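Local atomic coordinates of importin subunit beta-1 (Saccharomyces cerevisiae, PDB entry 5OWU), a protein that carries proteins into the nucleus as the beta subunit of importin, working with importin alpha, which recognises the classical nuclear localization signal of the cargo. Residues A[407-410]-A[411-415]; A[368-371]-A[372-376]; A[86-89]-A[90-94]. All blocks are in the same frame, centred on the assembly; numbering follows the deposited sequence.

Interaction 1: residues A[407-410]-A[411-415]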
# COMPACT_ATOMS: atom_id res chain seq x y z
N TYR A 407 25.24 12.94 -20.26
CA TYR A 407 25.51 14.04 -21.19
C TYR A 407 24.66 15.25 -20.85
O TYR A 407 25.17 16.38 -20.72
CB TYR A 407 25.27 13.58 -22.63
CG TYR A 407 25.55 14.69 -23.62
CD1 TYR A 407 26.85 14.96 -24.04
CD2 TYR A 407 24.52 15.48 -24.11
CE1 TYR A 407 27.11 15.98 -24.94
CE2 TYR A 407 24.77 16.51 -25.01
CZ TYR A 407 26.07 16.76 -25.42
OH TYR A 407 26.33 17.78 -26.32
N TYR A 408 23.35 15.05 -20.69
CA TYR A 408 22.48 16.21 -20.52
C TYR A 408 22.50 16.78 -19.10
O TYR A 408 22.24 17.97 -18.92
CB TYR A 408 21.05 15.86 -20.95
CG TYR A 408 21.00 15.74 -22.46
CD1 TYR A 408 21.21 16.86 -23.26
CD2 TYR A 408 20.79 14.52 -23.08
CE1 TYR A 408 21.19 16.76 -24.64
CE2 TYR A 408 20.77 14.41 -24.46
CZ TYR A 408 20.97 15.53 -25.23
OH TYR A 408 20.96 15.44 -26.61
N VAL A 409 22.84 15.97 -18.10
CA VAL A 409 23.10 16.53 -16.78
C VAL A 409 24.33 17.42 -16.83
O VAL A 409 24.31 18.55 -16.33
CB VAL A 409 23.26 15.40 -15.74
CG1 VAL A 409 23.91 15.93 -14.46
CG2 VAL A 409 21.91 14.77 -15.44
N HIS A 410 25.41 16.93 -17.43
CA HIS A 410 26.58 17.78 -17.59
C HIS A 410 26.22 19.09 -18.29
O HIS A 410 26.66 20.17 -17.86
CB HIS A 410 27.67 17.04 -18.38
CG HIS A 410 28.97 17.78 -18.43
ND1 HIS A 410 29.24 18.76 -19.35
CD2 HIS A 410 30.08 17.68 -17.65
CE1 HIS A 410 30.46 19.23 -19.15
NE2 HIS A 410 30.99 18.59 -18.13
N GLN A 411 25.41 19.03 -19.34
CA GLN A 411 25.07 20.24 -20.08
C GLN A 411 24.21 21.19 -19.25
O GLN A 411 24.40 22.41 -19.30
CB GLN A 411 24.35 19.87 -21.38
CG GLN A 411 23.73 21.03 -22.14
CD GLN A 411 23.14 20.61 -23.47
OE1 GLN A 411 21.94 20.36 -23.58
NE2 GLN A 411 23.99 20.51 -24.49
N ALA A 412 23.27 20.66 -18.47
CA ALA A 412 22.25 21.49 -17.82
C ALA A 412 22.59 21.88 -16.39
O ALA A 412 21.93 22.77 -15.84
CB ALA A 412 20.91 20.75 -17.83
N LEU A 413 23.59 21.26 -15.78
CA LEU A 413 23.80 21.47 -14.35
C LEU A 413 24.11 22.92 -14.03
O LEU A 413 23.58 23.42 -13.02
CB LEU A 413 24.91 20.53 -13.85
CG LEU A 413 25.01 20.21 -12.36
CD1 LEU A 413 23.66 20.03 -11.67
CD2 LEU A 413 25.84 18.95 -12.22
N PRO A 414 24.90 23.66 -14.81
CA PRO A 414 25.09 25.09 -14.49
C PRO A 414 23.78 25.86 -14.40
O PRO A 414 23.55 26.56 -13.41
CB PRO A 414 25.99 25.58 -15.62
CG PRO A 414 26.76 24.36 -16.05
CD PRO A 414 25.80 23.21 -15.89
N SER A 415 22.91 25.74 -15.40
CA SER A 415 21.63 26.46 -15.36
C SER A 415 20.76 26.01 -14.19
O SER A 415 20.05 26.83 -13.58
CB SER A 415 20.89 26.27 -16.68
OG SER A 415 20.63 24.90 -16.92
O HOH W 1 24.40 19.24 -27.12
O HOH W 2 20.99 19.52 -20.91

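Interaction 2: residues A[368-371]-A[372-376]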
# COMPACT_ATOMS: atom_id res chain seq x y z
N GLU A 368 13.93 13.89 -26.50
CA GLU A 368 13.90 15.00 -27.45
C GLU A 368 12.82 16.03 -27.11
O GLU A 368 13.15 17.22 -26.97
CB GLU A 368 13.74 14.45 -28.87
CG GLU A 368 13.87 15.50 -29.98
CD GLU A 368 12.62 16.35 -30.16
OE1 GLU A 368 12.75 17.57 -30.37
OE2 GLU A 368 11.50 15.79 -30.08
N PRO A 369 11.54 15.66 -26.96
CA PRO A 369 10.54 16.69 -26.64
C PRO A 369 10.76 17.35 -25.28
O PRO A 369 10.55 18.56 -25.13
CB PRO A 369 9.21 15.92 -26.70
CG PRO A 369 9.58 14.48 -26.52
CD PRO A 369 10.93 14.33 -27.15
N VAL A 370 11.21 16.58 -24.28
CA VAL A 370 11.43 17.16 -22.96
C VAL A 370 12.60 18.13 -23.00
O VAL A 370 12.50 19.26 -22.52
CB VAL A 370 11.65 16.06 -21.91
CG1 VAL A 370 12.06 16.67 -20.58
CG2 VAL A 370 10.38 15.23 -21.76
N LEU A 371 13.73 17.70 -23.56
CA LEU A 371 14.89 18.59 -23.62
C LEU A 371 14.58 19.85 -24.40
O LEU A 371 15.05 20.94 -24.06
CB LEU A 371 16.08 17.85 -24.23
CG LEU A 371 16.65 16.73 -23.35
CD1 LEU A 371 17.68 15.92 -24.12
CD2 LEU A 371 17.25 17.31 -22.06
N GLU A 372 13.76 19.73 -25.45
CA GLU A 372 13.34 20.93 -26.17
C GLU A 372 12.56 21.87 -25.26
O GLU A 372 12.84 23.08 -25.20
CB GLU A 372 12.50 20.54 -27.39
CG GLU A 372 12.31 21.68 -28.39
CD GLU A 372 11.33 21.36 -29.49
OE1 GLU A 372 11.12 20.15 -29.78
OE2 GLU A 372 10.75 22.31 -30.07
N PHE A 373 11.59 21.33 -24.52
CA PHE A 373 10.82 22.15 -23.57
C PHE A 373 11.73 22.81 -22.53
O PHE A 373 11.62 24.01 -22.24
CB PHE A 373 9.77 21.27 -22.91
CG PHE A 373 8.89 21.99 -21.94
CD1 PHE A 373 7.76 22.66 -22.39
CD2 PHE A 373 9.19 22.00 -20.59
CE1 PHE A 373 6.94 23.32 -21.50
CE2 PHE A 373 8.37 22.67 -19.70
CZ PHE A 373 7.24 23.33 -20.16
N VAL A 374 12.65 22.03 -21.95
CA VAL A 374 13.57 22.56 -20.94
C VAL A 374 14.36 23.72 -21.52
O VAL A 374 14.41 24.81 -20.93
CB VAL A 374 14.50 21.44 -20.42
CG1 VAL A 374 15.55 22.01 -19.46
CG2 VAL A 374 13.70 20.37 -19.74
N GLU A 375 14.98 23.51 -22.68
CA GLU A 375 15.77 24.56 -23.32
C GLU A 375 14.92 25.81 -23.56
O GLU A 375 15.39 26.93 -23.35
CB GLU A 375 16.34 24.05 -24.65
CG GLU A 375 17.09 25.10 -25.48
CD GLU A 375 17.63 24.55 -26.79
OE1 GLU A 375 16.83 24.04 -27.61
OE2 GLU A 375 18.86 24.62 -27.00
N GLN A 376 13.67 25.62 -23.97
CA GLN A 376 12.83 26.78 -24.27
C GLN A 376 12.45 27.55 -23.01
O GLN A 376 12.21 28.76 -23.08
CB GLN A 376 11.57 26.33 -25.02
CG GLN A 376 11.14 27.28 -26.13
CD GLN A 376 12.12 27.26 -27.29
OE1 GLN A 376 12.28 26.25 -27.97
NE2 GLN A 376 12.78 28.39 -27.52

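Interaction 3: residues A[86-89]-A[90-94]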
# COMPACT_ATOMS: atom_id res chain seq x y z
N THR A 86 -30.41 -21.69 4.49
CA THR A 86 -31.05 -22.76 5.27
C THR A 86 -31.95 -22.26 6.39
O THR A 86 -32.94 -22.94 6.71
CB THR A 86 -29.99 -23.69 5.88
OG1 THR A 86 -29.17 -22.98 6.81
CG2 THR A 86 -29.12 -24.30 4.80
N GLN A 87 -31.68 -21.12 7.00
CA GLN A 87 -32.42 -20.69 8.19
C GLN A 87 -33.55 -19.71 7.91
O GLN A 87 -34.42 -19.54 8.76
CB GLN A 87 -31.47 -20.07 9.22
CG GLN A 87 -30.34 -21.02 9.63
CD GLN A 87 -30.86 -22.36 10.12
OE1 GLN A 87 -31.63 -22.42 11.08
NE2 GLN A 87 -30.45 -23.44 9.46
N VAL A 88 -33.56 -19.04 6.76
CA VAL A 88 -34.68 -18.20 6.37
C VAL A 88 -35.55 -19.03 5.43
O VAL A 88 -35.08 -19.50 4.39
CB VAL A 88 -34.21 -16.89 5.71
CG1 VAL A 88 -35.38 -16.01 5.32
CG2 VAL A 88 -33.28 -16.13 6.65
N SER A 89 -36.79 -19.27 5.84
CA SER A 89 -37.70 -20.10 5.07
C SER A 89 -37.97 -19.49 3.70
O SER A 89 -37.85 -18.27 3.51
CB SER A 89 -39.02 -20.25 5.82
OG SER A 89 -39.72 -19.02 5.79
N PRO A 90 -38.36 -20.32 2.73
CA PRO A 90 -38.71 -19.78 1.39
C PRO A 90 -39.75 -18.66 1.43
O PRO A 90 -39.60 -17.65 0.72
CB PRO A 90 -39.22 -21.02 0.65
CG PRO A 90 -38.53 -22.17 1.32
CD PRO A 90 -38.43 -21.79 2.77
N GLU A 91 -40.80 -18.80 2.24
CA GLU A 91 -41.80 -17.74 2.32
C GLU A 91 -41.23 -16.48 2.96
O GLU A 91 -41.54 -15.36 2.54
CB GLU A 91 -43.03 -18.23 3.08
CG GLU A 91 -44.01 -19.02 2.21
CD GLU A 91 -45.37 -19.19 2.86
OE1 GLU A 91 -45.43 -19.33 4.11
OE2 GLU A 91 -46.38 -19.17 2.13
N ALA A 92 -40.39 -16.64 4.00
CA ALA A 92 -39.72 -15.49 4.59
C ALA A 92 -38.83 -14.80 3.57
O ALA A 92 -38.84 -13.57 3.45
CB ALA A 92 -38.91 -15.93 5.80
N LYS A 93 -38.02 -15.57 2.84
CA LYS A 93 -37.19 -15.01 1.78
C LYS A 93 -38.03 -14.17 0.83
O LYS A 93 -37.69 -13.01 0.55
CB LYS A 93 -36.50 -16.13 1.00
CG LYS A 93 -35.31 -16.79 1.68
CD LYS A 93 -34.51 -17.57 0.64
CE LYS A 93 -33.36 -18.37 1.24
NZ LYS A 93 -33.82 -19.57 2.01
N ASN A 94 -39.13 -14.74 0.34
CA ASN A 94 -39.97 -14.02 -0.62
C ASN A 94 -40.50 -12.72 -0.03
O ASN A 94 -40.53 -11.69 -0.72
CB ASN A 94 -41.12 -14.91 -1.08
CG ASN A 94 -40.66 -16.06 -1.95
OD1 ASN A 94 -39.51 -16.09 -2.40
ND2 ASN A 94 -41.55 -17.02 -2.19

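Interaction 1: residues A[407-410]-A[411-415]
Gln411 reaches back along the helix surface to Tyr407 and Tyr408, one turn earlier, and two waters tie its amide to them. Its chain is extended, with CG anti to the backbone N (chi1 170°), which lays it alongside Tyr408, the amide plane 70° from that ring, and aslant to Tyr407. OE1 comes to the edge of the Tyr408 ring, near its plane, 3.6 Å from CD1. Water 2 donates to OE1 and also to the backbone O of Tyr408, 2.8 Å away, linking the amide to the main chain. The same Tyr408 O also accepts from Ala412 N. On the other side of the amide, NE2 donates to water 1 at 2.9 Å, and the same water is bonded to Tyr407 OH. The tyrosines themselves meet with Tyr407 CD2 over the centre of the Tyr408 ring. His410 swings its imidazole off the helix to Gln450, a weak hydrogen bond through NE2. Helix 402-418 belongs to HEAT 10 and is kinked at Pro414, whose N has no hydrogen to give. Its buried side carries Val409 and Leu413; Val409 and Ala412 pack on Phe393 of helix 383-395, and Leu413 rests on His451.

Interaction 2: residues A[368-371]-A[372-376]
Glu368 and Glu372, one turn apart on helix 367-377, run alongside each other off the exposed surface, joined at the main chain and opposed at the carboxylates. Glu372 N donates to Glu368 O at 3.0 Å. Further out, OE1 of Glu368 lies 3.1 Å from OE1 of Glu372, the two carboxylate planes turned 48° apart. Glu368 gets there by bending at chi2 (-78°), whereas Glu372 stays extended. Pro369 has no N-H of its own to give, but its carbonyl takes the amide of Phe373 at 3.0 Å. Its ring lies against Ile322 and Val326 of helix 317-332. The Phe373 side chain leaves the helix between two neighbours, touching Leu330 of that same helix and Ala388 of helix 383-395. Val370 is buried. Its O accepts from Val374 N at 2.8 Å in a nearly straight bond (168°), and its CG1 meets Val374 CG2 at 4.1 Å, the two side chains crossing at a slant. Val370 packs on Val326 and Ala392, and Val374 on Phe393, so this side of the helix faces the rest of HEAT 9 and the repeat before it. Leu371 completes the run: its O takes Glu375 N at 2.9 Å, while its side chain lies against Tyr408 of helix 402-418. The chemistry is thus split between the two sides of a regular helix, with the valines buried on one side and the glutamates exposed on the other. The approach of the two glutamates would probably cost energy if both are ionised, and may raise the pKa of one of them; since Glu368 was modelled in two conformations, the closeness belongs to one of these and is doubtful evidence of a fixed pair.

Interaction 3: residues A[86-89]-A[90-94]
Ser89 caps the helix that starts at Pro90, and Lys93 from the first turn of that helix reaches back to the carbonyl of Val88. Of the polar contacts, the first is the capping bond: Ser89 OG accepts from Ala92 N at 3.1 Å. OG sits between the backbone N and the carbonyl carbon (chi1 71°), which points it at the amides of the first turn. The Ser89 carbonyl in turn takes Lys93 N at 2.8 Å, in an almost linear bond (175°). The Lys93 chain runs back extended and turns only at its last torsion (chi4 72°), which brings NZ to Val88 O at 2.7 Å as a donor. The ammonium also bonds to Ile85 O and forms a cation-pi contact with Trp84, at the end of helix 74-87. This is the short link between consecutive helices of the HEAT-repeat solenoid: Ser89 is the N-cap of helix 90-104, which opens HEAT 3, and Pro90, lacking an N-H, follows directly at the first helical position. An alanine at Lys93 would remove the ammonium and is likely to leave the carbonyls of Val88 and Ile85 without that donor, and Trp84 without its cation. The positive charge lies by the C-terminal carbonyls of helix 74-87, where it would probably be favourable to the helix dipole. Among apolar contacts, Val88 CG1 meets Ala92 CB at 3.6 Å and Lys93 CG at 3.7 Å, so CG, near the root of the lysine chain, lies against the valine methyl. Val88 is buried, packing on Phe37 of helix 37-48, and Ser89 and Ala92 both touch Leu38 there.

In the fold
From the N terminus, interaction 3 comes first, at the turn joining helix 74-87 to helix 90-104. Far along the superhelix, interaction 2 lies in helix 367-377 of HEAT 9, and interaction 1 in helix 402-418 of HEAT 10. All three are local, each joining residues only three to five apart, so none closes a long loop; they follow in series, and none encloses or crosses another. Interactions 1 and 2 touch: Tyr408 CE2 packs on Leu371 CD1 at 3.5 Å, and both helices lean on helix 383-395, Val374 and Val409 sharing Phe393, which ties the adjacent repeats together. Interaction 3 stands apart on the opposite side of the chain's centre, its centre about 69 Å from that of interaction 2.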